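Local coordinates for protein ORF 37 (Human herpesvirus 8 type M, PDB 3FHD) that degrades DNA as an alkaline endo- and exonuclease of the PD-(D/E)XK superfamily, acting on double- and single-stranded substrates to help process branched viral DNA into packaged linear genomes, at residues K175-S180 with W482-K487; L57-F62 with P82-A87; L401-V406 with G469-L474. One frame throughout, in Å; residues are numbered along the deposited sequence.

From the N terminus, interaction 2 comes first: residues 57-62 and 82-87 close a short, partly helical loop of 19 residues and pack the start of helix 59-64 on the start of helix 83-100. Interaction 1 opens only after that, in the loop behind helix 170-175, and closes on helix 468-489 with 301 residues between. Interaction 3 falls wholly within this span, closing a loop of 62 residues and joining helix 394-412 to the beginning of the same helix 468-489, so that helix is used twice. Interactions 1 and 3 have centres about 18 Å apart, and interactions 2 and 3 about 23 Å; interaction 3 is the one near the magnesium site.

Interaction 1: K175-S180 with W482-K487; sequences KQQNTS and WSRSAK
Gln177 and Arg484 make up this small surface contact, which buries 56 Å² in all. The glutamine reaches out of the loop and the arginine out of helix 468-489; even the nearest CA atoms, those of Gln177 and Ser485, are 9.6 Å apart, so the gap is spanned by two long side chains and a water between them. OE1 of Gln177 comes to the edge of the Arg484 guanidinium, near its plane, and lies 3.1 Å from NH2 of Arg484. The two side chains cross at about a right angle, with the amide and guanidinium planes 40° apart. Beyond CG the glutamine chain is extended (chi2 -173°), which carries its amide across to the helix, whereas the arginine chain bends. A water completes the meeting: it accepts from NE2 of Gln177 at 3.2 Å and from NH2 of Arg484 at 3.0 Å, and it too lies at the guanidinium edge, in plane.

The contact joins the loop that follows helix 170-175 to the long helix 468-489 near the C-terminal end of the nuclease, away from the magnesium site. Gln177 has a positive phi of 62°, just past the helix, and its NE2 also bonds back to the carbonyl of Ala173, which probably helps to fix the amide's rotation. Directly afterwards the loop makes an Asx turn: the backbone N of Ser180 donates to OD1 of Asn178 at 3.1 Å, from above the carbonyl plane. On the helix, Trp482 is buried and packs edge-to-face with Phe184, while Arg484 points toward the loop.

Interaction 2: L57-F62 with P82-A87; sequences LSFSKF and PALRMA
The guanidinium of Arg85, which meets Phe59 across this contact, is gripped by three acceptors: NH2 bonds to the carbonyl of Leu160, NH1 to that of Asp162 and NE to OE1 of Gln231. This is a buried helix-to-helix contact in the N-terminal, mainly helical part of the nuclease, where the first turns of helix 59-64 and helix 83-100 pack together far from the magnesium site. CA atoms come as near as 7.8 Å, between Phe59 and Arg85, and the segments bury 236 Å² in all.

The CB of Arg85 points away from the other segment, but the chain turns back at chi2 and brings its aliphatic part over the Phe59 ring. There CD of Arg85 makes a CH-pi contact, 4.2 Å from the centroid of the Phe59 ring and only 5° off the normal. The charged end lies further along: NH1 of Arg85 is 3.6 Å from CB of Phe59, and the guanidinium plane is tilted 68° to the ring. With CZ of Arg85 5.0 Å from the centroid of the Phe59 ring, any cation-pi attraction is at most weak; the methylene carries the face contact. The three bonds hold the positive group in this buried place and probably offset much of the cost of burying it. Phe59 also meets the ring of Tyr88, with the planes inclined to each other.

Before the first helix, Ser58 is the N-cap: its OG accepts from N of Lys61 at 3.1 Å, close to straight at 166°. Leu84 serves both phenylalanines. Its CG lies 4.3 Å from CZ of Phe59, and its CD1 sits at the edge of the Phe62 ring, in plane, 3.9 Å from CE2 of Phe62.

Interaction 3: L401-V406 with G469-L474; sequences LQSSIV and GAKHRL
Two helical segments face each other here with their nearest CA atoms, those of Ser404 and Lys471, 8.0 Å apart, so the backbones do not touch and a long side chain spans the gap. That side chain is Lys471, which runs from helix 468-489 toward helix 394-412 and passes its CE between the hydroxyls of two neighbouring serines, with NZ on the Ser403 side. Bent at chi3 (99°), it brings its last methylene and its amine to the serine hydroxyls. NZ of Lys471 donates to OG of Ser403 over 3.0 Å. The carbon behind it, CE of Lys471, lies 3.2 Å from OG of Ser404 and 3.3 Å from OG of Ser403, so each serine oxygen meets the lysine's methylene, and only Ser403 takes a hydrogen bond from its amine. The contact buries 112 Å².

Both hydroxyls also turn back on their own helix. OG of Ser403, set between the backbone N and the carbonyl carbon (chi1 73°), donates to the carbonyl of Leu400, its strongest partner, while accepting from Lys471; OG of Ser404 reaches the same carbonyl weakly. Phe466 touches both Ser403 and Lys471.

Helix 394-412 also borders the centre of this PD-(D/E)XK nuclease. Gln402 donates through NE2 to OE1 of Glu266, a magnesium ligand, and the Ser403 side chain is about 10 Å from that of Glu266. The lysine's main partner is Glu407, one helical turn beyond Ser403, through a salt bridge to NZ. The cross-helix link is therefore probably chiefly ionic, with the Ser403 hydroxyl probably helping to orient the ammonium.

Interaction 1: K175-S180 with W482-K487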
loop_
_atom_site.group_PDB
_atom_site.type_symbol
_atom_site.label_atom_id
_atom_site.label_comp_id
_atom_site.label_asym_id
_atom_site.label_seq_id
_atom_site.Cartn_x
_atom_site.Cartn_y
_atom_site.Cartn_z
ATOM N N LYS A 175 -16.203 5.418 0.372
ATOM C CA LYS A 175 -17.397 5.089 -0.405
ATOM C C LYS A 175 -18.319 4.120 0.308
ATOM O O LYS A 175 -19.447 3.901 -0.121
ATOM C CB LYS A 175 -17.026 4.480 -1.768
ATOM C CG LYS A 175 -16.455 5.467 -2.816
ATOM C CD LYS A 175 -17.263 6.771 -2.888
ATOM C CE LYS A 175 -17.426 7.300 -4.301
ATOM N NZ LYS A 175 -17.420 8.808 -4.321
ATOM N N GLN A 176 -17.826 3.482 1.360
ATOM C CA GLN A 176 -18.585 2.380 1.925
ATOM C C GLN A 176 -18.909 2.590 3.404
ATOM O O GLN A 176 -20.095 2.693 3.760
ATOM C CB GLN A 176 -17.871 1.035 1.656
ATOM C CG GLN A 176 -17.810 0.605 0.192
ATOM C CD GLN A 176 -17.069 -0.728 -0.001
ATOM O OE1 GLN A 176 -16.092 -1.008 0.674
ATOM N NE2 GLN A 176 -17.578 -1.569 -0.903
ATOM N N GLN A 177 -17.873 2.641 4.257
ATOM C CA GLN A 177 -18.046 2.961 5.690
ATOM C C GLN A 177 -18.928 1.946 6.451
ATOM O O GLN A 177 -19.525 2.255 7.496
ATOM C CB GLN A 177 -18.538 4.416 5.849
ATOM C CG GLN A 177 -17.671 5.431 5.041
ATOM C CD GLN A 177 -18.021 6.896 5.292
ATOM O OE1 GLN A 177 -19.042 7.200 5.907
ATOM N NE2 GLN A 177 -17.184 7.804 4.794
ATOM N N ASN A 178 -18.997 0.724 5.933
ATOM C CA ASN A 178 -19.885 -0.286 6.505
ATOM C C ASN A 178 -19.028 -1.235 7.333
ATOM O O ASN A 178 -17.816 -0.993 7.499
ATOM C CB ASN A 178 -20.648 -1.037 5.400
ATOM C CG ASN A 178 -19.707 -1.695 4.374
ATOM O OD1 ASN A 178 -18.522 -1.901 4.635
ATOM N ND2 ASN A 178 -20.241 -2.036 3.219
ATOM N N THR A 179 -19.641 -2.293 7.884
ATOM C CA THR A 179 -18.878 -3.239 8.737
ATOM C C THR A 179 -18.035 -4.292 7.995
ATOM O O THR A 179 -17.554 -5.239 8.622
ATOM C CB THR A 179 -19.806 -3.981 9.747
ATOM O OG1 THR A 179 -20.811 -4.663 9.014
ATOM C CG2 THR A 179 -20.483 -3.013 10.712
ATOM N N SER A 180 -17.836 -4.129 6.689
ATOM C CA SER A 180 -16.925 -4.988 5.904
ATOM C C SER A 180 -15.458 -4.877 6.310
ATOM O O SER A 180 -14.672 -5.757 5.985
ATOM C CB SER A 180 -16.990 -4.627 4.419
ATOM O OG SER A 180 -18.018 -5.356 3.778
ATOM N N TRP A 482 -12.875 8.995 9.760
ATOM C CA TRP A 482 -11.942 8.672 10.862
ATOM C C TRP A 482 -12.335 9.368 12.197
ATOM O O TRP A 482 -12.381 8.733 13.261
ATOM C CB TRP A 482 -10.488 8.992 10.485
ATOM C CG TRP A 482 -9.498 8.357 11.433
ATOM C CD1 TRP A 482 -8.851 7.169 11.251
ATOM C CD2 TRP A 482 -9.097 8.842 12.725
ATOM N NE1 TRP A 482 -8.036 6.897 12.335
ATOM C CE2 TRP A 482 -8.144 7.918 13.240
ATOM C CE3 TRP A 482 -9.412 9.981 13.476
ATOM C CZ2 TRP A 482 -7.553 8.071 14.493
ATOM C CZ3 TRP A 482 -8.793 10.161 14.714
ATOM C CH2 TRP A 482 -7.873 9.202 15.213
ATOM N N SER A 483 -12.635 10.654 12.126
ATOM C CA SER A 483 -12.960 11.442 13.310
ATOM C C SER A 483 -14.259 10.985 13.956
ATOM O O SER A 483 -14.337 10.837 15.173
ATOM C CB SER A 483 -13.053 12.918 12.917
ATOM O OG SER A 483 -11.786 13.278 12.413
ATOM N N ARG A 484 -15.278 10.735 13.139
ATOM C CA ARG A 484 -16.542 10.177 13.654
ATOM C C ARG A 484 -16.352 8.812 14.338
ATOM O O ARG A 484 -16.903 8.578 15.421
ATOM C CB ARG A 484 -17.578 10.025 12.541
ATOM C CG ARG A 484 -18.158 11.321 12.044
ATOM C CD ARG A 484 -19.439 11.070 11.222
ATOM N NE ARG A 484 -19.287 10.144 10.087
ATOM C CZ ARG A 484 -18.702 10.450 8.926
ATOM N NH1 ARG A 484 -18.178 11.661 8.725
ATOM N NH2 ARG A 484 -18.649 9.541 7.960
ATOM N N SER A 485 -15.577 7.937 13.687
ATOM C CA SER A 485 -15.302 6.606 14.177
ATOM C C SER A 485 -14.476 6.653 15.476
ATOM O O SER A 485 -14.767 5.869 16.376
ATOM C CB SER A 485 -14.574 5.776 13.119
ATOM O OG SER A 485 -15.337 5.697 11.930
ATOM N N ALA A 486 -13.473 7.553 15.558
ATOM C CA ALA A 486 -12.705 7.785 16.799
ATOM C C ALA A 486 -13.582 8.295 17.963
ATOM O O ALA A 486 -13.428 7.826 19.079
ATOM C CB ALA A 486 -11.493 8.718 16.588
ATOM N N LYS A 487 -14.483 9.236 17.691
ATOM C CA LYS A 487 -15.400 9.743 18.718
ATOM C C LYS A 487 -16.375 8.661 19.175
ATOM O O LYS A 487 -16.701 8.598 20.359
ATOM C CB LYS A 487 -16.167 10.999 18.243
ATOM C CG LYS A 487 -15.278 12.238 17.977
ATOM C CD LYS A 487 -16.069 13.403 17.366
ATOM C CE LYS A 487 -15.351 14.732 17.589
ATOM N NZ LYS A 487 -16.171 15.929 17.214
HETATM O O HOH W 1 -17.159 10.831 5.679
#

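Interaction 2: L57-F62 with P82-A87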
loop_
_atom_site.group_PDB
_atom_site.type_symbol
_atom_site.label_atom_id
_atom_site.label_comp_id
_atom_site.label_asym_id
_atom_site.label_seq_id
_atom_site.Cartn_x
_atom_site.Cartn_y
_atom_site.Cartn_z
ATOM N N LEU A 57 -0.862 -5.010 21.142
ATOM C CA LEU A 57 -0.008 -3.818 21.206
ATOM C C LEU A 57 -0.507 -2.733 20.228
ATOM O O LEU A 57 0.250 -1.871 19.822
ATOM C CB LEU A 57 1.443 -4.207 20.924
ATOM C CG LEU A 57 2.074 -5.224 21.922
ATOM C CD1 LEU A 57 3.569 -5.360 21.659
ATOM C CD2 LEU A 57 1.835 -4.825 23.355
ATOM N N SER A 58 -1.782 -2.814 19.858
ATOM C CA SER A 58 -2.423 -1.907 18.885
ATOM C C SER A 58 -2.722 -0.505 19.466
ATOM O O SER A 58 -2.826 -0.338 20.672
ATOM C CB SER A 58 -3.738 -2.561 18.423
ATOM O OG SER A 58 -4.669 -2.573 19.491
ATOM N N PHE A 59 -2.923 0.478 18.603
ATOM C CA PHE A 59 -3.363 1.817 19.017
ATOM C C PHE A 59 -4.705 1.722 19.795
ATOM O O PHE A 59 -4.895 2.420 20.772
ATOM C CB PHE A 59 -3.546 2.670 17.757
ATOM C CG PHE A 59 -3.709 4.198 18.009
ATOM C CD1 PHE A 59 -2.925 4.878 18.923
ATOM C CD2 PHE A 59 -4.592 4.939 17.229
ATOM C CE1 PHE A 59 -3.079 6.279 19.138
ATOM C CE2 PHE A 59 -4.731 6.371 17.427
ATOM C CZ PHE A 59 -3.949 7.017 18.355
ATOM N N SER A 60 -5.623 0.870 19.343
ATOM C CA SER A 60 -6.939 0.725 19.997
ATOM C C SER A 60 -6.793 0.265 21.449
ATOM O O SER A 60 -7.399 0.863 22.356
ATOM C CB SER A 60 -7.863 -0.200 19.181
ATOM O OG SER A 60 -8.055 0.310 17.851
ATOM N N LYS A 61 -5.980 -0.773 21.681
ATOM C CA LYS A 61 -5.771 -1.273 23.031
ATOM C C LYS A 61 -4.996 -0.259 23.889
ATOM O O LYS A 61 -5.230 -0.141 25.086
ATOM C CB LYS A 61 -5.053 -2.626 23.009
ATOM C CG LYS A 61 -5.848 -3.778 22.350
ATOM C CD LYS A 61 -7.145 -4.094 23.068
ATOM C CE LYS A 61 -7.673 -5.511 22.701
ATOM N NZ LYS A 61 -7.702 -5.785 21.210
ATOM N N PHE A 62 -4.045 0.448 23.281
ATOM C CA PHE A 62 -3.408 1.597 23.928
ATOM C C PHE A 62 -4.468 2.617 24.475
ATOM O O PHE A 62 -4.454 2.977 25.652
ATOM C CB PHE A 62 -2.414 2.231 22.937
ATOM C CG PHE A 62 -1.810 3.525 23.405
ATOM C CD1 PHE A 62 -0.801 3.530 24.367
ATOM C CD2 PHE A 62 -2.230 4.720 22.864
ATOM C CE1 PHE A 62 -0.232 4.740 24.782
ATOM C CE2 PHE A 62 -1.675 5.943 23.274
ATOM C CZ PHE A 62 -0.674 5.949 24.233
ATOM N N PRO A 82 -1.630 14.830 15.021
ATOM C CA PRO A 82 -0.993 13.515 15.183
ATOM C C PRO A 82 -0.305 13.228 16.538
ATOM O O PRO A 82 0.306 12.164 16.674
ATOM C CB PRO A 82 0.043 13.537 14.077
ATOM C CG PRO A 82 0.508 14.994 14.079
ATOM C CD PRO A 82 -0.713 15.799 14.377
ATOM N N ALA A 83 -0.378 14.145 17.512
ATOM C CA ALA A 83 0.403 14.026 18.746
ATOM C C ALA A 83 0.155 12.717 19.506
ATOM O O ALA A 83 1.087 12.102 20.015
ATOM C CB ALA A 83 0.191 15.276 19.688
ATOM N N LEU A 84 -1.103 12.302 19.602
ATOM C CA LEU A 84 -1.404 11.074 20.358
ATOM C C LEU A 84 -0.882 9.802 19.615
ATOM O O LEU A 84 -0.452 8.826 20.240
ATOM C CB LEU A 84 -2.911 11.013 20.657
ATOM C CG LEU A 84 -3.445 9.857 21.495
ATOM C CD1 LEU A 84 -2.649 9.694 22.809
ATOM C CD2 LEU A 84 -4.954 10.040 21.753
ATOM N N ARG A 85 -0.899 9.846 18.287
ATOM C CA ARG A 85 -0.307 8.777 17.454
ATOM C C ARG A 85 1.229 8.684 17.667
ATOM O O ARG A 85 1.765 7.570 17.747
ATOM C CB ARG A 85 -0.634 9.034 15.966
ATOM C CG ARG A 85 -0.200 7.908 15.025
ATOM C CD ARG A 85 -0.928 6.612 15.292
ATOM N NE ARG A 85 -0.284 5.493 14.576
ATOM C CZ ARG A 85 -0.812 4.282 14.416
ATOM N NH1 ARG A 85 -2.035 4.036 14.843
ATOM N NH2 ARG A 85 -0.119 3.342 13.769
ATOM N N MET A 86 1.897 9.844 17.755
ATOM C CA MET A 86 3.345 9.923 18.073
ATOM C C MET A 86 3.621 9.319 19.452
ATOM O O MET A 86 4.535 8.510 19.595
ATOM C CB MET A 86 3.864 11.376 18.015
ATOM C CG MET A 86 4.043 11.919 16.593
ATOM S SD MET A 86 5.115 10.940 15.505
ATOM C CE MET A 86 4.076 10.959 14.110
ATOM N N ALA A 87 2.787 9.665 20.441
ATOM C CA ALA A 87 2.868 9.089 21.812
ATOM C C ALA A 87 2.760 7.554 21.778
ATOM O O ALA A 87 3.574 6.846 22.398
ATOM C CB ALA A 87 1.753 9.667 22.696
#

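Interaction 3: L401-V406 with G469-L474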
loop_
_atom_site.group_PDB
_atom_site.type_symbol
_atom_site.label_atom_id
_atom_site.label_comp_id
_atom_site.label_asym_id
_atom_site.label_seq_id
_atom_site.Cartn_x
_atom_site.Cartn_y
_atom_site.Cartn_z
ATOM N N LEU A 401 -4.273 7.179 -2.396
ATOM C CA LEU A 401 -3.667 7.385 -1.059
ATOM C C LEU A 401 -2.133 7.216 -1.011
ATOM O O LEU A 401 -1.456 7.966 -0.308
ATOM C CB LEU A 401 -4.333 6.528 0.026
ATOM C CG LEU A 401 -3.915 6.854 1.476
ATOM C CD1 LEU A 401 -4.336 8.321 1.890
ATOM C CD2 LEU A 401 -4.501 5.814 2.488
ATOM N N GLN A 402 -1.586 6.221 -1.726
ATOM C CA GLN A 402 -0.149 6.061 -1.804
ATOM C C GLN A 402 0.484 7.308 -2.420
ATOM O O GLN A 402 1.547 7.741 -1.949
ATOM C CB GLN A 402 0.272 4.817 -2.613
ATOM C CG GLN A 402 -0.271 3.525 -2.081
ATOM C CD GLN A 402 0.058 2.320 -2.956
ATOM O OE1 GLN A 402 0.795 2.419 -3.931
ATOM N NE2 GLN A 402 -0.495 1.188 -2.591
ATOM N N SER A 403 -0.133 7.910 -3.434
ATOM C CA SER A 403 0.409 9.152 -3.970
ATOM C C SER A 403 0.453 10.294 -2.926
ATOM O O SER A 403 1.421 11.044 -2.862
ATOM C CB SER A 403 -0.321 9.648 -5.272
ATOM O OG SER A 403 -1.624 10.164 -4.995
ATOM N N SER A 404 -0.596 10.420 -2.118
ATOM C CA SER A 404 -0.692 11.474 -1.106
ATOM C C SER A 404 0.403 11.315 -0.034
ATOM O O SER A 404 1.036 12.323 0.365
ATOM C CB SER A 404 -2.075 11.415 -0.436
ATOM O OG SER A 404 -3.055 11.780 -1.399
ATOM N N ILE A 405 0.639 10.070 0.394
ATOM C CA ILE A 405 1.669 9.791 1.399
ATOM C C ILE A 405 3.071 9.985 0.826
ATOM O O ILE A 405 3.908 10.631 1.462
ATOM C CB ILE A 405 1.542 8.419 2.083
ATOM C CG1 ILE A 405 0.231 8.325 2.911
ATOM C CG2 ILE A 405 2.848 8.070 2.901
ATOM C CD1 ILE A 405 0.106 9.385 3.982
ATOM N N VAL A 406 3.329 9.450 -0.365
ATOM C CA VAL A 406 4.628 9.698 -1.047
ATOM C C VAL A 406 4.942 11.198 -1.197
ATOM O O VAL A 406 6.069 11.663 -0.966
ATOM C CB VAL A 406 4.693 8.993 -2.436
ATOM C CG1 VAL A 406 5.919 9.470 -3.203
ATOM C CG2 VAL A 406 4.799 7.499 -2.275
ATOM N N GLY A 469 -7.995 18.595 -6.916
ATOM C CA GLY A 469 -9.265 18.855 -6.264
ATOM C C GLY A 469 -9.915 17.543 -5.863
ATOM O O GLY A 469 -10.534 17.448 -4.798
ATOM N N ALA A 470 -9.759 16.525 -6.713
ATOM C CA ALA A 470 -10.337 15.216 -6.459
ATOM C C ALA A 470 -9.674 14.592 -5.227
ATOM O O ALA A 470 -10.363 14.134 -4.330
ATOM C CB ALA A 470 -10.190 14.302 -7.670
ATOM N N LYS A 471 -8.344 14.597 -5.167
ATOM C CA LYS A 471 -7.635 14.091 -3.981
ATOM C C LYS A 471 -8.027 14.817 -2.712
ATOM O O LYS A 471 -8.261 14.193 -1.679
ATOM C CB LYS A 471 -6.134 14.251 -4.133
ATOM C CG LYS A 471 -5.469 13.122 -4.830
ATOM C CD LYS A 471 -4.099 13.547 -5.257
ATOM C CE LYS A 471 -3.030 13.080 -4.338
ATOM N NZ LYS A 471 -1.697 13.204 -4.982
ATOM N N HIS A 472 -8.069 16.151 -2.788
ATOM C CA HIS A 472 -8.451 16.956 -1.627
ATOM C C HIS A 472 -9.836 16.550 -1.068
ATOM O O HIS A 472 -9.992 16.389 0.137
ATOM C CB HIS A 472 -8.372 18.453 -1.955
ATOM C CG HIS A 472 -8.816 19.347 -0.833
ATOM N ND1 HIS A 472 -10.117 19.797 -0.705
ATOM C CD2 HIS A 472 -8.129 19.888 0.204
ATOM C CE1 HIS A 472 -10.211 20.568 0.364
ATOM N NE2 HIS A 472 -9.022 20.633 0.938
ATOM N N ARG A 473 -10.821 16.362 -1.947
ATOM C CA ARG A 473 -12.188 16.040 -1.492
ATOM C C ARG A 473 -12.260 14.647 -0.826
ATOM O O ARG A 473 -12.862 14.480 0.231
ATOM C CB ARG A 473 -13.194 16.124 -2.640
ATOM C CG ARG A 473 -14.628 16.140 -2.085
ATOM C CD ARG A 473 -15.686 15.833 -3.102
ATOM N NE ARG A 473 -15.916 16.942 -4.019
ATOM C CZ ARG A 473 -16.746 16.864 -5.055
ATOM N NH1 ARG A 473 -17.425 15.731 -5.268
ATOM N NH2 ARG A 473 -16.901 17.907 -5.867
ATOM N N LEU A 474 -11.633 13.672 -1.462
ATOM C CA LEU A 474 -11.671 12.274 -0.981
ATOM C C LEU A 474 -10.943 12.133 0.361
ATOM O O LEU A 474 -11.443 11.456 1.292
ATOM C CB LEU A 474 -11.107 11.321 -2.054
ATOM C CG LEU A 474 -11.893 11.283 -3.364
ATOM C CD1 LEU A 474 -11.170 10.405 -4.409
ATOM C CD2 LEU A 474 -13.339 10.747 -3.156
#